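Local coordinates for protein FkbI (Streptomyces hygroscopicus, PDB 1R2J) that binds FAD and probably acts as an acyl-ACP dehydrogenase in making the methoxymalonyl extender unit of the FK520 polyketide, at residues V109-R114 with A220-G225; G138-T143 with L152-L157; T144-A149 with A192-D197. One frame throughout, in Å; residues are numbered along the deposited sequence.

Contact 1: V109-R114 with A220-G225; sequences VGFSER and ASLAYG. With FAD (flavin-adenine dinucleotide), chain B.
CZ of Phe111 meets CD2 of Leu222 at 3.9 Å, an oblique apolar contact that joins the middle β-domain of the acyl-CoA dehydrogenase fold to the start of helix 219-248, which opens the C-terminal helical domain. The same ring lies against the flavin: FAD O2 sits 3.0 Å above its plane, over the centre. With chi1 at 43°, CG of Phe111 is lodged between its own backbone N and carbonyl carbon, which folds the ring back beneath the oxygen that the backbone grips. Two amides hold that oxygen, Phe111 N at 3.0 Å and Ser112 N at 2.8 Å from FAD O2. Donors converging there would probably draw electron density toward the pyrimidine end of the flavin. Two residues before Phe111, near the end of strand 107-110, Val109 O accepts from FAD N3 at 3.0 Å, so strand and turn together bind that end. Replacing Phe111 by an alanine would probably leave a gap beneath FAD O2 and deprive Leu222 CD2 of its apolar partner. Farther out, Met80 of helix 69-88 packs on Val109, Phe111 and Ser221. Val109 CG1 stands 4.1 Å from Ser221 OG, whose hydrogen-bonding partner is Thr84 OG1.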
loop_
_atom_site.group_PDB
_atom_site.type_symbol
_atom_site.label_atom_id
_atom_site.label_comp_id
_atom_site.label_asym_id
_atom_site.label_seq_id
_atom_site.Cartn_x
_atom_site.Cartn_y
_atom_site.Cartn_z
ATOM N N VAL A 109 -3.201 7.054 5.672
ATOM C CA VAL A 109 -2.102 8.004 5.737
ATOM C C VAL A 109 -2.190 8.957 4.548
ATOM O O VAL A 109 -2.072 8.532 3.404
ATOM C CB VAL A 109 -0.748 7.270 5.690
ATOM C CG1 VAL A 109 0.381 8.238 6.006
ATOM C CG2 VAL A 109 -0.760 6.100 6.660
ATOM N N GLY A 110 -2.395 10.240 4.821
ATOM C CA GLY A 110 -2.498 11.212 3.749
ATOM C C GLY A 110 -1.434 12.289 3.806
ATOM O O GLY A 110 -1.342 13.041 4.779
ATOM N N PHE A 111 -0.614 12.355 2.766
ATOM C CA PHE A 111 0.436 13.361 2.681
ATOM C C PHE A 111 0.353 14.070 1.335
ATOM O O PHE A 111 0.693 15.247 1.208
ATOM C CB PHE A 111 1.819 12.720 2.878
ATOM C CG PHE A 111 2.005 11.410 2.150
ATOM C CD1 PHE A 111 2.389 11.383 0.815
ATOM C CD2 PHE A 111 1.783 10.201 2.807
ATOM C CE1 PHE A 111 2.551 10.162 0.139
ATOM C CE2 PHE A 111 1.940 8.979 2.145
ATOM C CZ PHE A 111 2.325 8.958 0.808
ATOM N N SER A 112 -0.127 13.349 0.331
ATOM C CA SER A 112 -0.254 13.911 -1.000
ATOM C C SER A 112 -1.332 14.996 -1.107
ATOM O O SER A 112 -2.354 14.942 -0.430
ATOM C CB SER A 112 -0.557 12.800 -1.998
ATOM O OG SER A 112 -0.844 13.380 -3.255
ATOM N N GLU A 113 -1.087 15.984 -1.961
ATOM C CA GLU A 113 -2.036 17.071 -2.177
ATOM C C GLU A 113 -2.163 17.356 -3.671
ATOM O O GLU A 113 -1.343 16.902 -4.470
ATOM C CB GLU A 113 -1.586 18.338 -1.437
ATOM C CG GLU A 113 -1.446 18.148 0.072
ATOM C CD GLU A 113 -1.211 19.449 0.828
ATOM O OE1 GLU A 113 -0.830 19.383 2.015
ATOM O OE2 GLU A 113 -1.409 20.534 0.239
ATOM N N ARG A 114 -3.193 18.110 -4.040
ATOM C CA ARG A 114 -3.444 18.444 -5.437
ATOM C C ARG A 114 -2.199 18.972 -6.153
ATOM O O ARG A 114 -1.922 18.596 -7.290
ATOM C CB ARG A 114 -4.575 19.477 -5.532
ATOM C CG ARG A 114 -5.494 19.288 -6.728
ATOM C CD ARG A 114 -6.293 17.993 -6.611
ATOM N NE ARG A 114 -7.224 17.809 -7.724
ATOM C CZ ARG A 114 -8.179 16.883 -7.756
ATOM N NH1 ARG A 114 -8.335 16.056 -6.733
ATOM N NH2 ARG A 114 -8.973 16.777 -8.814
ATOM N N ALA A 220 10.324 8.396 6.291
ATOM C CA ALA A 220 10.242 7.358 7.303
ATOM C C ALA A 220 8.990 6.530 7.061
ATOM O O ALA A 220 9.014 5.307 7.171
ATOM C CB ALA A 220 10.192 7.982 8.688
ATOM N N SER A 221 7.896 7.206 6.724
ATOM C CA SER A 221 6.628 6.534 6.473
ATOM C C SER A 221 6.615 5.821 5.123
ATOM O O SER A 221 6.017 4.751 4.986
ATOM C CB SER A 221 5.483 7.546 6.535
ATOM O OG SER A 221 4.243 6.923 6.237
ATOM N N LEU A 222 7.272 6.416 4.129
ATOM C CA LEU A 222 7.330 5.831 2.793
ATOM C C LEU A 222 8.163 4.562 2.760
ATOM O O LEU A 222 7.975 3.729 1.882
ATOM C CB LEU A 222 7.885 6.837 1.780
ATOM C CG LEU A 222 6.905 7.873 1.226
ATOM C CD1 LEU A 222 7.620 8.778 0.233
ATOM C CD2 LEU A 222 5.739 7.165 0.549
ATOM N N ALA A 223 9.091 4.423 3.705
ATOM C CA ALA A 223 9.925 3.224 3.773
ATOM C C ALA A 223 8.953 2.053 3.847
ATOM O O ALA A 223 9.101 1.060 3.135
ATOM C CB ALA A 223 10.815 3.259 5.013
ATOM N N TYR A 224 7.959 2.168 4.722
ATOM C CA TYR A 224 6.942 1.134 4.813
ATOM C C TYR A 224 6.013 1.628 3.722
ATOM O O TYR A 224 5.903 2.829 3.504
ATOM C CB TYR A 224 6.236 1.158 6.171
ATOM C CG TYR A 224 5.410 -0.083 6.437
ATOM C CD1 TYR A 224 4.200 -0.294 5.776
ATOM C CD2 TYR A 224 5.859 -1.067 7.319
ATOM C CE1 TYR A 224 3.462 -1.461 5.981
ATOM C CE2 TYR A 224 5.120 -2.241 7.529
ATOM C CZ TYR A 224 3.929 -2.426 6.855
ATOM O OH TYR A 224 3.206 -3.583 7.031
ATOM N N GLY A 225 5.346 0.734 3.023
ATOM C CA GLY A 225 4.497 1.216 1.949
ATOM C C GLY A 225 5.270 0.853 0.703
ATOM O O GLY A 225 4.762 0.142 -0.156
HETATM P PA FAD B . 2.953 14.170 -10.690
HETATM O O1A FAD B . 3.535 13.815 -9.402
HETATM O O2A FAD B . 1.947 15.203 -11.125
HETATM O O5B FAD B . 2.902 13.077 -11.759
HETATM C C5B FAD B . 4.021 13.316 -12.516
HETATM C C4B FAD B . 4.343 12.401 -13.647
HETATM O O4B FAD B . 5.583 13.146 -13.912
HETATM C C3B FAD B . 4.761 11.083 -13.076
HETATM O O3B FAD B . 4.744 10.135 -14.092
HETATM C C2B FAD B . 6.099 11.310 -12.552
HETATM O O2B FAD B . 7.020 10.198 -12.397
HETATM C C1B FAD B . 6.697 12.407 -13.481
HETATM N N9A FAD B . 7.579 13.267 -12.764
HETATM C C8A FAD B . 7.334 14.240 -11.758
HETATM N N7A FAD B . 8.389 14.848 -11.304
HETATM C C5A FAD B . 9.436 14.291 -12.013
HETATM C C6A FAD B . 10.817 14.506 -12.006
HETATM N N6A FAD B . 11.407 15.406 -11.207
HETATM N N1A FAD B . 11.597 13.755 -12.865
HETATM C C2A FAD B . 11.036 12.838 -13.688
HETATM N N3A FAD B . 9.670 12.552 -13.773
HETATM C C4A FAD B . 8.967 13.378 -12.852
HETATM N N1 FAD B . -1.096 9.544 -1.693
HETATM C C2 FAD B . -1.077 9.588 -0.297
HETATM O O2 FAD B . -0.573 10.539 0.328
HETATM N N3 FAD B . -1.644 8.543 0.420
HETATM C C4 FAD B . -2.268 7.406 -0.156
HETATM O O4 FAD B . -2.758 6.510 0.595
HETATM C C4X FAD B . -2.294 7.395 -1.532
HETATM N N5 FAD B . -2.955 6.245 -2.142
HETATM C C5X FAD B . -3.035 6.203 -3.550
HETATM C C6 FAD B . -3.680 5.136 -4.231
HETATM C C7 FAD B . -3.827 5.063 -5.649
HETATM C C7M FAD B . -4.543 3.877 -6.291
HETATM C C8 FAD B . -3.300 6.132 -6.426
HETATM C C8M FAD B . -3.410 6.207 -7.938
HETATM C C9 FAD B . -2.649 7.176 -5.819
HETATM C C9A FAD B . -2.474 7.239 -4.388
HETATM N N10 FAD B . -1.784 8.358 -3.682
HETATM C C10 FAD B . -1.706 8.458 -2.288
HETATM C "C1'" FAD B . -1.244 9.206 -4.656
HETATM C "C2'" FAD B . 0.278 8.771 -5.060
HETATM O "O2'" FAD B . 1.000 9.419 -3.974
HETATM C "C3'" FAD B . 0.541 9.508 -6.250
HETATM O "O3'" FAD B . 0.617 8.578 -7.359
HETATM C "C4'" FAD B . 1.710 10.449 -6.636
HETATM O "O4'" FAD B . 2.149 11.443 -5.749
HETATM C "C5'" FAD B . 1.005 11.015 -7.775
HETATM O "O5'" FAD B . 1.251 12.370 -8.000
HETATM P P FAD B . 0.333 13.047 -9.154
HETATM O O1P FAD B . 0.755 13.876 -8.129
HETATM O O2P FAD B . -0.175 14.359 -9.811
HETATM O O3P FAD B . 1.583 13.627 -10.018
#

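Contact 2: G138-T143 with L152-L157; sequences GHKVWT and LVVFGL. With FAD (flavin-adenine dinucleotide), chain B.
Lys140 and Val154 cross obliquely where the two sheets of the acyl-CoA dehydrogenase middle domain face each other, CE of Lys140 lying 3.9 Å from CG1 of Val154. Strand 133-143 belongs to the antiparallel sheet and strand 151-156 to the smaller mixed one. Their backbones stay well apart, 8.3 Å between CA of Lys140 and CA of Val154, and it is the lysine that bridges them. Its chain is bent once, at chi2 (-57°), and then runs fully extended, carrying the ammonium group past the valine methyl to the backbone beyond. There NZ of Lys140 donates to O of Phe155 at 2.9 Å, although the position of that oxygen is less certain than most. Two further partners come from the turn after strand 107-110: Glu113 OE1 makes a salt bridge with NZ, and Phe111 O a hydrogen bond. The buried ammonium thus ties both sheets to the FAD-binding turn, and the neighbouring carboxylate probably favours its charged form. The ring of Phe155 leads away from the lysine, toward Val109 and Phe111.

At the other end of 138-143 the chain turns a corner at Trp142, whose indole lies against the dimethylbenzene end of the flavin, face on. FAD C8M lies 3.9 Å above one indole face, displaced toward the rim, and the two planes are inclined by about 26°, so they diverge. A tryptophan against the flavin is also found in related acyl-CoA dehydrogenases. His191 meets the indole as well, and Asp193 OD1 accepts from the backbone N of Trp142. The closest carbons of the two rings are Trp142 CE3 and FAD C8, 3.6 Å apart.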
loop_
_atom_site.group_PDB
_atom_site.type_symbol
_atom_site.label_atom_id
_atom_site.label_comp_id
_atom_site.label_asym_id
_atom_site.label_seq_id
_atom_site.Cartn_x
_atom_site.Cartn_y
_atom_site.Cartn_z
ATOM N N GLY A 138 -5.995 21.950 5.926
ATOM C CA GLY A 138 -5.445 21.611 4.629
ATOM C C GLY A 138 -6.337 20.715 3.795
ATOM O O GLY A 138 -7.551 20.654 3.996
ATOM N N HIS A 139 -5.718 20.009 2.857
ATOM C CA HIS A 139 -6.429 19.119 1.955
ATOM C C HIS A 139 -5.471 18.043 1.451
ATOM O O HIS A 139 -4.332 18.338 1.094
ATOM C CB HIS A 139 -6.968 19.922 0.765
ATOM C CG HIS A 139 -7.807 19.123 -0.186
ATOM N ND1 HIS A 139 -7.356 17.965 -0.783
ATOM C CD2 HIS A 139 -9.059 19.326 -0.662
ATOM C CE1 HIS A 139 -8.292 17.490 -1.584
ATOM N NE2 HIS A 139 -9.337 18.297 -1.529
ATOM N N LYS A 140 -5.930 16.797 1.440
ATOM C CA LYS A 140 -5.121 15.688 0.947
ATOM C C LYS A 140 -5.925 15.028 -0.164
ATOM O O LYS A 140 -7.156 15.116 -0.181
ATOM C CB LYS A 140 -4.834 14.668 2.055
ATOM C CG LYS A 140 -3.970 15.189 3.200
ATOM C CD LYS A 140 -2.626 15.707 2.705
ATOM C CE LYS A 140 -1.779 16.251 3.848
ATOM N NZ LYS A 140 -0.479 16.836 3.389
ATOM N N VAL A 141 -5.237 14.373 -1.093
ATOM C CA VAL A 141 -5.910 13.719 -2.202
ATOM C C VAL A 141 -5.580 12.239 -2.283
ATOM O O VAL A 141 -4.542 11.794 -1.787
ATOM C CB VAL A 141 -5.521 14.364 -3.548
ATOM C CG1 VAL A 141 -5.999 15.807 -3.594
ATOM C CG2 VAL A 141 -4.005 14.278 -3.744
ATOM N N TRP A 142 -6.483 11.481 -2.897
ATOM C CA TRP A 142 -6.292 10.048 -3.091
ATOM C C TRP A 142 -5.871 9.215 -1.891
ATOM O O TRP A 142 -5.214 8.192 -2.063
ATOM C CB TRP A 142 -5.268 9.820 -4.199
ATOM C CG TRP A 142 -5.843 9.897 -5.547
ATOM C CD1 TRP A 142 -5.955 11.004 -6.335
ATOM C CD2 TRP A 142 -6.410 8.816 -6.284
ATOM N NE1 TRP A 142 -6.557 10.677 -7.524
ATOM C CE2 TRP A 142 -6.847 9.337 -7.519
ATOM C CE3 TRP A 142 -6.594 7.453 -6.020
ATOM C CZ2 TRP A 142 -7.456 8.542 -8.495
ATOM C CZ3 TRP A 142 -7.199 6.662 -6.988
ATOM C CH2 TRP A 142 -7.622 7.212 -8.213
ATOM N N THR A 143 -6.247 9.621 -0.687
ATOM C CA THR A 143 -5.864 8.871 0.505
ATOM C C THR A 143 -6.472 7.470 0.524
ATOM O O THR A 143 -7.690 7.313 0.609
ATOM C CB THR A 143 -6.291 9.616 1.776
ATOM O OG1 THR A 143 -5.912 10.991 1.659
ATOM C CG2 THR A 143 -5.605 9.022 2.996
ATOM N N LEU A 152 -6.952 9.264 10.866
ATOM C CA LEU A 152 -6.323 9.813 9.677
ATOM C C LEU A 152 -4.966 10.363 10.077
ATOM O O LEU A 152 -4.876 11.329 10.837
ATOM C CB LEU A 152 -7.186 10.919 9.063
ATOM C CG LEU A 152 -8.459 10.510 8.306
ATOM C CD1 LEU A 152 -8.102 9.544 7.181
ATOM C CD2 LEU A 152 -9.444 9.860 9.243
ATOM N N VAL A 153 -3.910 9.722 9.588
ATOM C CA VAL A 153 -2.550 10.145 9.891
ATOM C C VAL A 153 -2.182 11.182 8.842
ATOM O O VAL A 153 -1.865 10.847 7.698
ATOM C CB VAL A 153 -1.588 8.955 9.834
ATOM C CG1 VAL A 153 -0.192 9.382 10.265
ATOM C CG2 VAL A 153 -2.106 7.851 10.735
ATOM N N VAL A 154 -2.230 12.446 9.249
ATOM C CA VAL A 154 -1.973 13.567 8.352
ATOM C C VAL A 154 -0.620 14.260 8.486
ATOM O O VAL A 154 -0.182 14.597 9.589
ATOM C CB VAL A 154 -3.089 14.629 8.517
ATOM C CG1 VAL A 154 -2.874 15.797 7.572
ATOM C CG2 VAL A 154 -4.430 13.988 8.263
ATOM N N PHE A 155 0.022 14.476 7.341
ATOM C CA PHE A 155 1.313 15.152 7.268
ATOM C C PHE A 155 1.053 16.616 6.931
ATOM O O PHE A 155 0.087 16.935 6.230
ATOM C CB PHE A 155 2.186 14.531 6.171
ATOM C CG PHE A 155 2.953 13.313 6.613
ATOM C CD1 PHE A 155 4.272 13.422 7.026
ATOM C CD2 PHE A 155 2.358 12.062 6.610
ATOM C CE1 PHE A 155 4.989 12.302 7.427
ATOM C CE2 PHE A 155 3.068 10.935 7.010
ATOM C CZ PHE A 155 4.385 11.056 7.418
ATOM N N GLY A 156 1.917 17.499 7.423
ATOM C CA GLY A 156 1.757 18.918 7.164
ATOM C C GLY A 156 2.943 19.741 7.631
ATOM O O GLY A 156 3.923 19.192 8.141
ATOM N N LEU A 157 2.859 21.059 7.455
ATOM C CA LEU A 157 3.933 21.955 7.865
ATOM C C LEU A 157 3.557 22.676 9.150
ATOM O O LEU A 157 2.447 23.194 9.288
ATOM C CB LEU A 157 4.219 22.989 6.776
ATOM C CG LEU A 157 4.496 22.473 5.361
ATOM C CD1 LEU A 157 4.717 23.654 4.423
ATOM C CD2 LEU A 157 5.710 21.568 5.372
HETATM P PA FAD B . 2.953 14.170 -10.690
HETATM O O1A FAD B . 3.535 13.815 -9.402
HETATM O O2A FAD B . 1.947 15.203 -11.125
HETATM O O5B FAD B . 2.902 13.077 -11.759
HETATM C C5B FAD B . 4.021 13.316 -12.516
HETATM C C4B FAD B . 4.343 12.401 -13.647
HETATM O O4B FAD B . 5.583 13.146 -13.912
HETATM C C3B FAD B . 4.761 11.083 -13.076
HETATM O O3B FAD B . 4.744 10.135 -14.092
HETATM C C2B FAD B . 6.099 11.310 -12.552
HETATM O O2B FAD B . 7.020 10.198 -12.397
HETATM C C1B FAD B . 6.697 12.407 -13.481
HETATM N N9A FAD B . 7.579 13.267 -12.764
HETATM C C8A FAD B . 7.334 14.240 -11.758
HETATM N N7A FAD B . 8.389 14.848 -11.304
HETATM C C5A FAD B . 9.436 14.291 -12.013
HETATM C C6A FAD B . 10.817 14.506 -12.006
HETATM N N6A FAD B . 11.407 15.406 -11.207
HETATM N N1A FAD B . 11.597 13.755 -12.865
HETATM C C2A FAD B . 11.036 12.838 -13.688
HETATM N N3A FAD B . 9.670 12.552 -13.773
HETATM C C4A FAD B . 8.967 13.378 -12.852
HETATM N N1 FAD B . -1.096 9.544 -1.693
HETATM C C2 FAD B . -1.077 9.588 -0.297
HETATM O O2 FAD B . -0.573 10.539 0.328
HETATM N N3 FAD B . -1.644 8.543 0.420
HETATM C C4 FAD B . -2.268 7.406 -0.156
HETATM O O4 FAD B . -2.758 6.510 0.595
HETATM C C4X FAD B . -2.294 7.395 -1.532
HETATM N N5 FAD B . -2.955 6.245 -2.142
HETATM C C5X FAD B . -3.035 6.203 -3.550
HETATM C C6 FAD B . -3.680 5.136 -4.231
HETATM C C7 FAD B . -3.827 5.063 -5.649
HETATM C C7M FAD B . -4.543 3.877 -6.291
HETATM C C8 FAD B . -3.300 6.132 -6.426
HETATM C C8M FAD B . -3.410 6.207 -7.938
HETATM C C9 FAD B . -2.649 7.176 -5.819
HETATM C C9A FAD B . -2.474 7.239 -4.388
HETATM N N10 FAD B . -1.784 8.358 -3.682
HETATM C C10 FAD B . -1.706 8.458 -2.288
HETATM C "C1'" FAD B . -1.244 9.206 -4.656
HETATM C "C2'" FAD B . 0.278 8.771 -5.060
HETATM O "O2'" FAD B . 1.000 9.419 -3.974
HETATM C "C3'" FAD B . 0.541 9.508 -6.250
HETATM O "O3'" FAD B . 0.617 8.578 -7.359
HETATM C "C4'" FAD B . 1.710 10.449 -6.636
HETATM O "O4'" FAD B . 2.149 11.443 -5.749
HETATM C "C5'" FAD B . 1.005 11.015 -7.775
HETATM O "O5'" FAD B . 1.251 12.370 -8.000
HETATM P P FAD B . 0.333 13.047 -9.154
HETATM O O1P FAD B . 0.755 13.876 -8.129
HETATM O O2P FAD B . -0.175 14.359 -9.811
HETATM O O3P FAD B . 1.583 13.627 -10.018
#

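Contact 3: T144-A149 with A192-D197; sequences TAAAYA and ADLHLD. With FAD (flavin-adenine dinucleotide), chain B.
Leu194 holds CG beside its backbone N (chi1 -53°) and CD1 fully extended from CA, so that the other branch, CD2, reaches CB of Ala146 at 3.9 Å. This small apolar patch packs the loop between strands 133-143 and 151-156 on strand 192-196 of the middle β-domain in the acyl-CoA dehydrogenase fold. Ala192 completes it from the start of the strand, its CB 4.0 Å from CB of Ala146, so one methyl touches two side chains. No hydrogen bond links the two segments. The loop keeps its shape through a turn in which Tyr148 N donates to Ala145 O at 2.9 Å, and Ala147 is backbone-bonded to Gly190.

The first residue of the loop serves the cofactor. In Thr144, OG1 stands beside the backbone N, anti to the carbonyl carbon (chi1 -63°), which sets two donors next to each other before the flavin. The amide N of Thr144 gives a fairly straight bond (162°) to FAD O4, 2.9 Å away. Hydrogen bonds to O4 and N5 would probably draw electron density from the oxidised flavin and favour arrival of hydride at N5, the acceptor in this family. Here Thr144 OG1 donates to FAD N5 over 2.6 Å.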
loop_
_atom_site.group_PDB
_atom_site.type_symbol
_atom_site.label_atom_id
_atom_site.label_comp_id
_atom_site.label_asym_id
_atom_site.label_seq_id
_atom_site.Cartn_x
_atom_site.Cartn_y
_atom_site.Cartn_z
ATOM N N THR A 144 -5.617 6.453 0.453
ATOM C CA THR A 144 -6.075 5.066 0.460
ATOM C C THR A 144 -6.735 4.645 1.771
ATOM O O THR A 144 -6.247 4.973 2.852
ATOM C CB THR A 144 -4.909 4.094 0.192
ATOM O OG1 THR A 144 -4.374 4.336 -1.114
ATOM C CG2 THR A 144 -5.397 2.648 0.280
ATOM N N ALA A 145 -7.841 3.909 1.652
ATOM C CA ALA A 145 -8.598 3.402 2.795
ATOM C C ALA A 145 -9.241 4.491 3.660
ATOM O O ALA A 145 -9.868 4.188 4.680
ATOM C CB ALA A 145 -7.697 2.521 3.658
ATOM N N ALA A 146 -9.094 5.750 3.262
ATOM C CA ALA A 146 -9.662 6.851 4.039
ATOM C C ALA A 146 -11.173 6.717 4.252
ATOM O O ALA A 146 -11.702 7.152 5.273
ATOM C CB ALA A 146 -9.346 8.187 3.365
ATOM N N ALA A 147 -11.866 6.114 3.293
ATOM C CA ALA A 147 -13.314 5.945 3.399
ATOM C C ALA A 147 -13.700 4.953 4.493
ATOM O O ALA A 147 -14.869 4.859 4.862
ATOM C CB ALA A 147 -13.885 5.488 2.057
ATOM N N TYR A 148 -12.714 4.221 5.012
ATOM C CA TYR A 148 -12.956 3.222 6.051
ATOM C C TYR A 148 -12.308 3.577 7.382
ATOM O O TYR A 148 -12.698 3.056 8.426
ATOM C CB TYR A 148 -12.379 1.859 5.644
ATOM C CG TYR A 148 -12.760 1.352 4.275
ATOM C CD1 TYR A 148 -14.083 1.062 3.958
ATOM C CD2 TYR A 148 -11.785 1.146 3.300
ATOM C CE1 TYR A 148 -14.429 0.579 2.696
ATOM C CE2 TYR A 148 -12.122 0.662 2.037
ATOM C CZ TYR A 148 -13.443 0.381 1.744
ATOM O OH TYR A 148 -13.776 -0.107 0.502
ATOM N N ALA A 149 -11.311 4.451 7.339
ATOM C CA ALA A 149 -10.548 4.811 8.526
ATOM C C ALA A 149 -11.248 5.503 9.691
ATOM O O ALA A 149 -12.177 6.292 9.509
ATOM C CB ALA A 149 -9.332 5.642 8.112
ATOM N N ALA A 192 -10.022 8.405 -1.001
ATOM C CA ALA A 192 -10.837 9.581 -0.753
ATOM C C ALA A 192 -9.974 10.792 -0.452
ATOM O O ALA A 192 -8.894 10.664 0.120
ATOM C CB ALA A 192 -11.788 9.311 0.405
ATOM N N ASP A 193 -10.443 11.967 -0.863
ATOM C CA ASP A 193 -9.714 13.195 -0.595
ATOM C C ASP A 193 -10.114 13.621 0.811
ATOM O O ASP A 193 -11.213 13.302 1.273
ATOM C CB ASP A 193 -10.095 14.299 -1.588
ATOM C CG ASP A 193 -9.785 13.930 -3.033
ATOM O OD1 ASP A 193 -8.836 13.149 -3.270
ATOM O OD2 ASP A 193 -10.484 14.437 -3.936
ATOM N N LEU A 194 -9.228 14.339 1.487
ATOM C CA LEU A 194 -9.503 14.801 2.837
ATOM C C LEU A 194 -9.610 16.323 2.880
ATOM O O LEU A 194 -8.693 17.036 2.471
ATOM C CB LEU A 194 -8.389 14.347 3.787
ATOM C CG LEU A 194 -8.038 12.859 3.796
ATOM C CD1 LEU A 194 -6.933 12.598 4.815
ATOM C CD2 LEU A 194 -9.280 12.042 4.121
ATOM N N HIS A 195 -10.738 16.818 3.368
ATOM C CA HIS A 195 -10.941 18.255 3.490
ATOM C C HIS A 195 -10.835 18.584 4.972
ATOM O O HIS A 195 -11.672 18.165 5.772
ATOM C CB HIS A 195 -12.316 18.633 2.949
ATOM C CG HIS A 195 -12.549 18.180 1.542
ATOM N ND1 HIS A 195 -11.912 18.751 0.462
ATOM C CD2 HIS A 195 -13.332 17.195 1.040
ATOM C CE1 HIS A 195 -12.293 18.138 -0.644
ATOM N NE2 HIS A 195 -13.154 17.190 -0.321
ATOM N N LEU A 196 -9.788 19.314 5.335
ATOM C CA LEU A 196 -9.563 19.683 6.725
ATOM C C LEU A 196 -9.755 21.184 6.946
ATOM O O LEU A 196 -8.866 21.985 6.653
ATOM C CB LEU A 196 -8.149 19.277 7.146
ATOM C CG LEU A 196 -7.780 17.799 6.979
ATOM C CD1 LEU A 196 -6.307 17.613 7.301
ATOM C CD2 LEU A 196 -8.642 16.933 7.883
ATOM N N ASP A 197 -10.918 21.551 7.477
ATOM C CA ASP A 197 -11.245 22.952 7.741
ATOM C C ASP A 197 -11.156 23.240 9.240
ATOM O O ASP A 197 -12.085 22.951 9.992
ATOM C CB ASP A 197 -12.652 23.251 7.206
ATOM C CG ASP A 197 -13.133 24.650 7.552
ATOM O OD1 ASP A 197 -12.329 25.603 7.464
ATOM O OD2 ASP A 197 -14.324 24.796 7.902
HETATM P PA FAD B . 2.953 14.170 -10.690
HETATM O O1A FAD B . 3.535 13.815 -9.402
HETATM O O2A FAD B . 1.947 15.203 -11.125
HETATM O O5B FAD B . 2.902 13.077 -11.759
HETATM C C5B FAD B . 4.021 13.316 -12.516
HETATM C C4B FAD B . 4.343 12.401 -13.647
HETATM O O4B FAD B . 5.583 13.146 -13.912
HETATM C C3B FAD B . 4.761 11.083 -13.076
HETATM O O3B FAD B . 4.744 10.135 -14.092
HETATM C C2B FAD B . 6.099 11.310 -12.552
HETATM O O2B FAD B . 7.020 10.198 -12.397
HETATM C C1B FAD B . 6.697 12.407 -13.481
HETATM N N9A FAD B . 7.579 13.267 -12.764
HETATM C C8A FAD B . 7.334 14.240 -11.758
HETATM N N7A FAD B . 8.389 14.848 -11.304
HETATM C C5A FAD B . 9.436 14.291 -12.013
HETATM C C6A FAD B . 10.817 14.506 -12.006
HETATM N N6A FAD B . 11.407 15.406 -11.207
HETATM N N1A FAD B . 11.597 13.755 -12.865
HETATM C C2A FAD B . 11.036 12.838 -13.688
HETATM N N3A FAD B . 9.670 12.552 -13.773
HETATM C C4A FAD B . 8.967 13.378 -12.852
HETATM N N1 FAD B . -1.096 9.544 -1.693
HETATM C C2 FAD B . -1.077 9.588 -0.297
HETATM O O2 FAD B . -0.573 10.539 0.328
HETATM N N3 FAD B . -1.644 8.543 0.420
HETATM C C4 FAD B . -2.268 7.406 -0.156
HETATM O O4 FAD B . -2.758 6.510 0.595
HETATM C C4X FAD B . -2.294 7.395 -1.532
HETATM N N5 FAD B . -2.955 6.245 -2.142
HETATM C C5X FAD B . -3.035 6.203 -3.550
HETATM C C6 FAD B . -3.680 5.136 -4.231
HETATM C C7 FAD B . -3.827 5.063 -5.649
HETATM C C7M FAD B . -4.543 3.877 -6.291
HETATM C C8 FAD B . -3.300 6.132 -6.426
HETATM C C8M FAD B . -3.410 6.207 -7.938
HETATM C C9 FAD B . -2.649 7.176 -5.819
HETATM C C9A FAD B . -2.474 7.239 -4.388
HETATM N N10 FAD B . -1.784 8.358 -3.682
HETATM C C10 FAD B . -1.706 8.458 -2.288
HETATM C "C1'" FAD B . -1.244 9.206 -4.656
HETATM C "C2'" FAD B . 0.278 8.771 -5.060
HETATM O "O2'" FAD B . 1.000 9.419 -3.974
HETATM C "C3'" FAD B . 0.541 9.508 -6.250
HETATM O "O3'" FAD B . 0.617 8.578 -7.359
HETATM C "C4'" FAD B . 1.710 10.449 -6.636
HETATM O "O4'" FAD B . 2.149 11.443 -5.749
HETATM C "C5'" FAD B . 1.005 11.015 -7.775
HETATM O "O5'" FAD B . 1.251 12.370 -8.000
HETATM P P FAD B . 0.333 13.047 -9.154
HETATM O O1P FAD B . 0.755 13.876 -8.129
HETATM O O2P FAD B . -0.175 14.359 -9.811
HETATM O O3P FAD B . 1.583 13.627 -10.018
#

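The three contacts cluster round the flavin ring system. The centres of contacts 1 and 2 are about 9 Å apart, those of contacts 2 and 3 about 8 Å, and those of contacts 1 and 3 about 13 Å. Contact 1 closes the longest loop, running from the middle domain to helix 219-248, and both others are nested inside it. Contacts 2 and 3 alternate along the chain, with 144-149 following directly on 138-143. Strands 107-110 and 151-156 neighbour each other in one sheet, 133-143 and 192-196 in the other. Contacts 2 and 3 thus share one continuous run, Trp142 to Thr144, against the flavin, while contact 1 supplies the turn after strand 107-110 and brings in the C-terminal helical domain.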